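Local coordinates for L protein (CAS virus, PDB 5MV0) that probably cleaves capped host mRNAs through its N-terminal endonuclease domain, supplying primers for viral transcription by the arenavirus polymerase, at residues Y90-D93 against T98-V101; K36-A41 against L166-Y171. All coordinates share one frame; numbering follows the deposited sequence.

Contact 1 (Y90-D93 against T98-V101)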
# COMPACT_ATOMS: atom_id res chain seq x y z
N TYR B 90 -0.44 20.11 -10.43
CA TYR B 90 0.03 21.48 -10.57
C TYR B 90 1.39 21.62 -9.90
O TYR B 90 1.78 20.78 -9.08
CB TYR B 90 -0.95 22.48 -9.95
CG TYR B 90 -0.95 22.44 -8.44
CD1 TYR B 90 -0.19 23.33 -7.69
CD2 TYR B 90 -1.70 21.48 -7.75
CE1 TYR B 90 -0.17 23.28 -6.30
CE2 TYR B 90 -1.70 21.43 -6.37
CZ TYR B 90 -0.94 22.33 -5.65
OH TYR B 90 -0.93 22.28 -4.28
N THR B 91 2.08 22.69 -10.24
CA THR B 91 3.20 23.15 -9.43
C THR B 91 3.36 24.65 -9.63
O THR B 91 3.02 25.19 -10.69
CB THR B 91 4.50 22.39 -9.75
OG1 THR B 91 5.44 22.62 -8.69
CG2 THR B 91 5.10 22.85 -11.07
N ILE B 92 3.84 25.32 -8.58
CA ILE B 92 4.16 26.74 -8.62
C ILE B 92 5.66 26.87 -8.45
O ILE B 92 6.22 26.56 -7.39
CB ILE B 92 3.41 27.52 -7.53
CG1 ILE B 92 1.91 27.35 -7.73
CG2 ILE B 92 3.82 29.00 -7.58
CD1 ILE B 92 1.12 27.74 -6.54
N ASP B 93 6.33 27.34 -9.50
CA ASP B 93 7.76 27.61 -9.47
C ASP B 93 7.93 29.11 -9.29
O ASP B 93 7.86 29.88 -10.25
CB ASP B 93 8.42 27.11 -10.75
CG ASP B 93 9.93 27.25 -10.74
OD1 ASP B 93 10.47 27.93 -9.85
OD2 ASP B 93 10.57 26.67 -11.64
N THR B 98 6.55 30.58 -12.77
CA THR B 98 5.86 29.68 -13.67
C THR B 98 4.88 28.82 -12.88
O THR B 98 5.21 28.32 -11.80
CB THR B 98 6.85 28.78 -14.43
OG1 THR B 98 7.76 29.60 -15.18
CG2 THR B 98 6.11 27.86 -15.39
N ILE B 99 3.67 28.68 -13.42
CA ILE B 99 2.67 27.74 -12.92
C ILE B 99 2.45 26.69 -13.99
O ILE B 99 2.31 27.03 -15.17
CB ILE B 99 1.35 28.45 -12.57
CG1 ILE B 99 1.56 29.41 -11.39
CG2 ILE B 99 0.25 27.43 -12.28
CD1 ILE B 99 0.45 30.44 -11.23
N ILE B 100 2.43 25.42 -13.59
CA ILE B 100 2.08 24.32 -14.48
C ILE B 100 0.79 23.69 -13.97
O ILE B 100 0.60 23.55 -12.75
CB ILE B 100 3.22 23.29 -14.56
CG1 ILE B 100 4.51 23.96 -15.06
CG2 ILE B 100 2.84 22.14 -15.46
CD1 ILE B 100 5.75 23.10 -14.90
N VAL B 101 -0.11 23.34 -14.88
CA VAL B 101 -1.29 22.55 -14.55
C VAL B 101 -1.39 21.38 -15.51
O VAL B 101 -1.04 21.49 -16.69
CB VAL B 101 -2.60 23.36 -14.56
CG1 VAL B 101 -2.64 24.37 -13.42
CG2 VAL B 101 -2.81 24.03 -15.92
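Thr-91 and Ile-100 face each other as a hydrogen-bonded antiparallel pair. Ile-100 N reaches Thr-91 O at 3.0 Å, nearly straight (168° at the hydrogen), while the return bond from Thr-91 N to Ile-100 O bends more, to 152°. On the same face their side chains run side by side: chi1 of -165° sets Thr-91 OG1 anti to the backbone N and CG2 between N and the carbonyl carbon, where it lies alongside CB and CD1 of Ile-100, 3.9 Å from the latter. Nearer the turn, Asp-93 N gives Thr-98 O a short bond of 2.7 Å, and Thr-98 N returns one to Asp-93 O at 2.9 Å. The intervening Ile-92 and Ile-99 form a non-hydrogen-bonded pair on the other face; their CG1 atoms approach to 4.2 Å, and Val-71 of helix 68-73 packs against both. Tyr-90 meets Val-101 through CB, 4.3 Å from Val-101 CG1, while its ring leads away. Further out, Asn-96 ties the turn, its N bonding Asp-93 OD1 and its O Thr-98 OG1. Strand 137-145 runs parallel to strand 98-106 along its other edge, bonding Ile-99 and Val-101. Two antiparallel strands joined by a four-residue turn form a beta hairpin, here within the mixed sheet of a PDDEXK-type cap-snatching endonuclease domain.

Contact 2 (K36-A41 against L166-Y171)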
# COMPACT_ATOMS: atom_id res chain seq x y z
N LYS B 36 -20.07 -1.03 -6.07
CA LYS B 36 -19.25 0.00 -5.46
C LYS B 36 -17.77 -0.31 -5.64
O LYS B 36 -16.96 0.59 -5.89
CB LYS B 36 -19.61 0.11 -3.99
CG LYS B 36 -19.25 1.42 -3.35
CD LYS B 36 -19.99 1.57 -2.03
CE LYS B 36 -19.62 2.86 -1.35
NZ LYS B 36 -20.44 3.01 -0.12
N LEU B 37 -17.41 -1.58 -5.49
CA LEU B 37 -16.02 -1.98 -5.70
C LEU B 37 -15.60 -1.77 -7.15
O LEU B 37 -14.48 -1.30 -7.42
CB LEU B 37 -15.83 -3.44 -5.30
CG LEU B 37 -14.39 -3.96 -5.40
CD1 LEU B 37 -13.52 -3.32 -4.33
CD2 LEU B 37 -14.36 -5.46 -5.29
N ALA B 38 -16.47 -2.12 -8.09
CA ALA B 38 -16.14 -1.93 -9.50
C ALA B 38 -15.88 -0.47 -9.81
O ALA B 38 -14.94 -0.13 -10.54
CB ALA B 38 -17.24 -2.49 -10.41
N MET B 39 -16.71 0.43 -9.25
CA MET B 39 -16.50 1.85 -9.55
C MET B 39 -15.23 2.37 -8.89
O MET B 39 -14.53 3.22 -9.47
CB MET B 39 -17.73 2.67 -9.12
CG MET B 39 -19.03 2.36 -9.91
SD MET B 39 -18.84 2.02 -11.69
CE MET B 39 -18.30 3.62 -12.31
N SER B 40 -14.89 1.87 -7.70
CA SER B 40 -13.63 2.27 -7.08
C SER B 40 -12.44 1.81 -7.91
O SER B 40 -11.45 2.54 -8.06
CB SER B 40 -13.57 1.71 -5.65
OG SER B 40 -12.26 1.85 -5.12
N ALA B 41 -12.52 0.61 -8.48
CA ALA B 41 -11.45 0.12 -9.34
C ALA B 41 -11.28 0.99 -10.58
O ALA B 41 -10.15 1.31 -10.97
CB ALA B 41 -11.75 -1.32 -9.75
N LEU B 166 -15.38 -4.60 -15.36
CA LEU B 166 -16.31 -4.79 -16.47
C LEU B 166 -17.09 -6.09 -16.35
O LEU B 166 -18.28 -6.15 -16.67
CB LEU B 166 -15.58 -4.75 -17.82
CG LEU B 166 -15.22 -3.36 -18.31
CD1 LEU B 166 -14.39 -3.44 -19.58
CD2 LEU B 166 -16.48 -2.51 -18.54
N SER B 167 -16.42 -7.15 -15.90
CA SER B 167 -17.11 -8.42 -15.67
C SER B 167 -18.22 -8.26 -14.63
O SER B 167 -19.34 -8.75 -14.83
CB SER B 167 -16.11 -9.48 -15.24
OG SER B 167 -16.78 -10.68 -14.96
N ILE B 168 -17.92 -7.59 -13.52
CA ILE B 168 -18.94 -7.30 -12.51
C ILE B 168 -20.08 -6.49 -13.11
O ILE B 168 -21.26 -6.85 -12.98
CB ILE B 168 -18.31 -6.58 -11.31
CG1 ILE B 168 -17.49 -7.56 -10.47
CG2 ILE B 168 -19.37 -5.88 -10.47
CD1 ILE B 168 -16.54 -6.89 -9.51
N LEU B 169 -19.75 -5.37 -13.76
CA LEU B 169 -20.78 -4.47 -14.29
C LEU B 169 -21.58 -5.09 -15.43
O LEU B 169 -22.71 -4.65 -15.68
CB LEU B 169 -20.12 -3.17 -14.76
CG LEU B 169 -19.41 -2.31 -13.70
CD1 LEU B 169 -18.52 -1.25 -14.35
CD2 LEU B 169 -20.40 -1.65 -12.74
N SER B 170 -21.04 -6.10 -16.11
CA SER B 170 -21.71 -6.70 -17.26
C SER B 170 -22.71 -7.79 -16.88
O SER B 170 -23.45 -8.26 -17.75
CB SER B 170 -20.68 -7.30 -18.22
OG SER B 170 -19.95 -6.25 -18.82
N TYR B 171 -22.74 -8.22 -15.62
CA TYR B 171 -23.61 -9.32 -15.24
C TYR B 171 -25.09 -8.93 -15.32
O TYR B 171 -25.92 -9.73 -15.74
CB TYR B 171 -23.27 -9.79 -13.83
CG TYR B 171 -24.14 -10.93 -13.35
CD1 TYR B 171 -25.10 -10.72 -12.37
CD2 TYR B 171 -23.98 -12.22 -13.86
CE1 TYR B 171 -25.90 -11.77 -11.91
CE2 TYR B 171 -24.77 -13.27 -13.41
CZ TYR B 171 -25.73 -13.04 -12.44
OH TYR B 171 -26.52 -14.08 -11.98
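Ile-168 and Leu-169 carry one side of an apolar helix-helix packing in which helices 34-57 and 155-170 run roughly antiparallel. The short axes cross at -141° and come within 9.2 Å, and the small Ala-38 provides the middle of the interface. Leu-166, which starts the second segment, points away from helix 34-57 and is buried instead against Tyr-184, Leu-187 and Leu-191 of helix 181-192. One residue on, Ser-167 hydrogen-bonds through OG to Asp-6 OD2, linking this helix to the N-terminal helix 4-20.

Ile-168 comes next and points toward helix 34-57. Its CG2, anti to the backbone N, meets the methyl of Ala-38, CG2 to CB 4.0 Å; the alpha carbons of the two residues are 6.8 Å apart. Thr-7, Pro-34 and Tyr-35 pack around the same isoleucine. Leu-169 brings its branch point to the same methyl: CG is 3.9 Å from Ala-38 CB, so that this one methyl touches two consecutive residues of the opposite helix. Tyr-184 and Ile-42 also pack on Leu-169. Beyond it, Ser-170 N keeps the helical bond to Leu-166 O, and a hydrogen bond joins Ser-170 OG and Tyr-184 OH.

Met-39 reaches the same leucine from the neighbouring position on helix 34-57. Its chain is bent at both chi2 (-38°) and chi3 (-67°) and crosses the leucine side chain at about a right angle, bringing Met-39 SD within 4.1 Å of Leu-169 CD2.

Contacts 1 and 2 lie on opposite sides of the chain's centre, with their own centres about 35 Å apart and their nearest atoms about 21 Å apart, so neither touches the other. In sequence, the hairpin of contact 1 is local, its segments separated by four residues, and it is nested within the 124-residue excursion that contact 2 closes. Contact 1 is held by four backbone hydrogen bonds together with side-chain packing, whereas contact 2 joins two helices far apart in sequence through side chains alone. Lys-36, which does not touch segment 166-171, instead bonds through NZ to Tyr-25 O and Ser-28 O of a second subunit, whereas contact 1 meets no other chain of the assembly.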